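Local coordinates for glutamine aminotransferase class-II domain protein (Ruegeria pomeroyi, PDB 3MDN) that probably acts as a class-II glutamine amidotransferase domain of the N-terminal nucleophile fold, releasing ammonia from glutamine, though what receives the ammonia is not established, at residues F111-Q116 with S142-V147. Residues are numbered along the deposited sequence; the frame is centred on the assembly and turned at random.
Sequences FMHNGQ and STDSEV
Ser145, in the first turn of helix 144-154, touches both Phe111 and His113, one with its backbone O and the other with its side chain, and the contact illustrates how a helix start can be seated on a strand: no hydrogen bond joins the two segments directly, although Asp144 bonds to the next residue, Val117. Its tight part is buried. The imidazole of His113 lies beside the Ser145 side chain, its closest approach in the model being doubtful, and CB of His113 lies 4.1 Å from CB of Ser145. With CG anti to the backbone N (chi1 -179°), Phe111 reaches from the strand to the helix backbone, CE1 standing obliquely 3.8 Å from O of Ser145, while its ring lies nearly parallel to that of Phe149 one turn further along. The serine hydroxyl finds its polar partner in His102. Were His113 replaced by an alanine, the space its ring fills between Ser145 and Leu187 on the neighbouring strand 185-192 would probably be left as a gap. Helix on antiparallel sheet is the layering of the N-terminal nucleophile fold, and the Asn114-Gly115 and Thr143-Asp144 sequences resemble those that, in class-II relatives, contribute to the oxyanion hole and to glutamine binding. Past the corner at Gly115 the packing becomes looser and the residues are partly exposed. Here OD2 of Asp144 approaches the backbone of Gln116, 3.7 Å from its CA, and accepts a hydrogen bond from Val117 N, whereas the CA-CB bond of Gln116 points away from the helix. The other oxygen of Asp144, OD1, turns back to Ser145 N at 2.6 Å in a weak, strongly bent bond (115°). Thr143 is the N-cap, its OG1 accepting from Glu146 N at 3.1 Å.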
ATOM      1  N   PHE D 111       0.029  20.433 -11.093  1.00 27.72           N
ATOM      2  CA  PHE D 111      -1.241  20.589 -11.782  1.00 28.07           C
ATOM      3  C   PHE D 111      -2.231  19.553 -11.272  1.00 27.26           C
ATOM      4  O   PHE D 111      -1.869  18.414 -11.036  1.00 27.67           O
ATOM      5  CB  PHE D 111      -0.967  20.379 -13.281  1.00 28.60           C
ATOM      6  CG  PHE D 111      -2.173  20.525 -14.172  1.00 29.06           C
ATOM      7  CD1 PHE D 111      -3.028  19.455 -14.382  1.00 30.67           C
ATOM      8  CD2 PHE D 111      -2.419  21.722 -14.827  1.00 30.77           C
ATOM      9  CE1 PHE D 111      -4.124  19.581 -15.209  1.00 32.29           C
ATOM     10  CE2 PHE D 111      -3.512  21.868 -15.663  1.00 33.46           C
ATOM     11  CZ  PHE D 111      -4.372  20.795 -15.850  1.00 34.80           C
HETATM   12  N   MSE D 112      -3.467  19.962 -11.073  1.00 28.28           N
HETATM   13  CA  MSE D 112      -4.556  19.035 -10.767  1.00 28.78           C
HETATM   14  C   MSE D 112      -5.870  19.509 -11.407  1.00 29.32           C
HETATM   15  O   MSE D 112      -6.045  20.700 -11.682  1.00 28.87           O
HETATM   16  CB  MSE D 112      -4.713  18.826  -9.263  1.00 28.91           C
HETATM   17  CG  MSE D 112      -4.969  20.056  -8.465  1.00 32.96           C
HETATM   18 SE   MSE D 112      -5.091  19.574  -6.576  1.00 40.45          SE
HETATM   19  CE  MSE D 112      -5.367  21.429  -5.952  1.00 39.64           C
ATOM     20  N   HIS D 113      -6.761  18.560 -11.664  1.00 27.77           N
ATOM     21  CA  HIS D 113      -7.890  18.777 -12.524  1.00 27.53           C
ATOM     22  C   HIS D 113      -9.053  17.945 -11.982  1.00 27.18           C
ATOM     23  O   HIS D 113      -8.891  16.803 -11.604  1.00 26.16           O
ATOM     24  CB  HIS D 113      -7.517  18.371 -13.968  1.00 27.83           C
ATOM     25  CG  HIS D 113      -8.683  17.983 -14.834  1.00 29.07           C
ATOM     26  ND1 HIS D 113      -9.578  18.900 -15.345  1.00 29.99           N
ATOM     27  CD2 HIS D 113      -9.074  16.775 -15.311  1.00 29.17           C
ATOM     28  CE1 HIS D 113     -10.486  18.275 -16.077  1.00 28.05           C
ATOM     29  NE2 HIS D 113     -10.200  16.984 -16.075  1.00 29.58           N
ATOM     30  N   ASN D 114     -10.208  18.578 -11.932  1.00 26.97           N
ATOM     31  CA  ASN D 114     -11.483  17.983 -11.617  1.00 27.63           C
ATOM     32  C   ASN D 114     -12.315  18.089 -12.917  1.00 27.63           C
ATOM     33  O   ASN D 114     -12.394  19.178 -13.533  1.00 27.02           O
ATOM     34  CB  ASN D 114     -12.108  18.823 -10.475  1.00 28.01           C
ATOM     35  CG  ASN D 114     -13.219  18.121  -9.752  1.00 32.15           C
ATOM     36  OD1 ASN D 114     -13.746  18.648  -8.763  1.00 38.47           O
ATOM     37  ND2 ASN D 114     -13.604  16.942 -10.221  1.00 34.52           N
ATOM     38  N   GLY D 115     -12.889  16.966 -13.345  1.00 26.60           N
ATOM     39  CA  GLY D 115     -13.826  16.920 -14.475  1.00 26.59           C
ATOM     40  C   GLY D 115     -13.478  15.763 -15.424  1.00 26.97           C
ATOM     41  O   GLY D 115     -12.953  14.739 -14.999  1.00 26.21           O
ATOM     42  N   GLN D 116     -13.738  15.942 -16.710  1.00 26.03           N
ATOM     43  CA  GLN D 116     -13.532  14.882 -17.673  1.00 25.65           C
ATOM     44  C   GLN D 116     -13.479  15.427 -19.081  1.00 24.87           C
ATOM     45  O   GLN D 116     -14.021  16.493 -19.378  1.00 24.33           O
ATOM     46  CB  GLN D 116     -14.699  13.898 -17.593  1.00 26.25           C
ATOM     47  CG  GLN D 116     -16.062  14.524 -17.956  1.00 28.49           C
ATOM     48  CD  GLN D 116     -17.152  13.469 -18.136  1.00 32.94           C
ATOM     49  OE1 GLN D 116     -17.142  12.699 -19.111  1.00 35.99           O
ATOM     50  NE2 GLN D 116     -18.093  13.428 -17.206  1.00 31.01           N
ATOM     51  N   SER D 142      -2.587   6.793 -17.487  1.00 25.61           N
ATOM     52  CA  SER D 142      -3.485   6.787 -18.609  1.00 25.69           C
ATOM     53  C   SER D 142      -4.650   7.763 -18.464  1.00 25.66           C
ATOM     54  O   SER D 142      -5.615   7.667 -19.216  1.00 26.52           O
ATOM     55  CB  SER D 142      -3.978   5.363 -18.898  1.00 25.42           C
ATOM     56  OG  SER D 142      -4.922   4.952 -17.930  1.00 26.94           O
ATOM     57  N   THR D 143      -4.571   8.718 -17.539  1.00 25.16           N
ATOM     58  CA  THR D 143      -5.681   9.663 -17.396  1.00 25.21           C
ATOM     59  C   THR D 143      -5.720  10.820 -18.409  1.00 25.47           C
ATOM     60  O   THR D 143      -4.687  11.216 -18.988  1.00 25.75           O
ATOM     61  CB  THR D 143      -5.768  10.301 -15.972  1.00 25.58           C
ATOM     62  OG1 THR D 143      -4.701  11.251 -15.777  1.00 24.80           O
ATOM     63  CG2 THR D 143      -5.798   9.236 -14.889  1.00 23.41           C
ATOM     64  N   ASP D 144      -6.912  11.390 -18.561  1.00 25.00           N
ATOM     65  CA  ASP D 144      -7.111  12.618 -19.341  1.00 24.68           C
ATOM     66  C   ASP D 144      -6.519  13.822 -18.660  1.00 24.64           C
ATOM     67  O   ASP D 144      -6.008  14.710 -19.316  1.00 24.34           O
ATOM     68  CB  ASP D 144      -8.573  12.856 -19.669  1.00 23.50           C
ATOM     69  CG  ASP D 144      -9.492  12.786 -18.437  1.00 26.76           C
ATOM     70  OD1 ASP D 144      -9.023  12.886 -17.283  1.00 27.58           O
ATOM     71  OD2 ASP D 144     -10.721  12.645 -18.630  1.00 29.69           O
ATOM     72  N   SER D 145      -6.580  13.847 -17.334  1.00 25.12           N
ATOM     73  CA  SER D 145      -5.979  14.936 -16.569  1.00 25.68           C
ATOM     74  C   SER D 145      -4.502  15.090 -16.877  1.00 25.32           C
ATOM     75  O   SER D 145      -4.015  16.204 -17.024  1.00 25.78           O
ATOM     76  CB  SER D 145      -6.151  14.682 -15.073  1.00 25.64           C
ATOM     77  OG  SER D 145      -7.528  14.583 -14.759  1.00 28.37           O
ATOM     78  N   GLU D 146      -3.793  13.967 -16.951  1.00 25.56           N
ATOM     79  CA  GLU D 146      -2.344  13.980 -17.153  1.00 25.32           C
ATOM     80  C   GLU D 146      -2.017  14.441 -18.565  1.00 25.44           C
ATOM     81  O   GLU D 146      -1.115  15.235 -18.765  1.00 24.38           O
ATOM     82  CB  GLU D 146      -1.727  12.625 -16.836  1.00 24.40           C
ATOM     83  CG  GLU D 146      -0.198  12.646 -16.854  1.00 24.23           C
ATOM     84  CD  GLU D 146       0.451  11.321 -16.581  1.00 25.30           C
ATOM     85  OE1 GLU D 146      -0.101  10.258 -16.993  1.00 24.56           O
ATOM     86  OE2 GLU D 146       1.567  11.348 -15.993  1.00 25.45           O
ATOM     87  N   VAL D 147      -2.791  13.974 -19.537  1.00 26.56           N
ATOM     88  CA  VAL D 147      -2.722  14.542 -20.881  1.00 27.77           C
ATOM     89  C   VAL D 147      -2.906  16.067 -20.919  1.00 27.82           C
ATOM     90  O   VAL D 147      -2.078  16.777 -21.492  1.00 27.96           O
ATOM     91  CB  VAL D 147      -3.751  13.900 -21.838  1.00 28.25           C
ATOM     92  CG1 VAL D 147      -3.501  14.393 -23.289  1.00 29.61           C
ATOM     93  CG2 VAL D 147      -3.594  12.414 -21.810  1.00 27.62           C
TER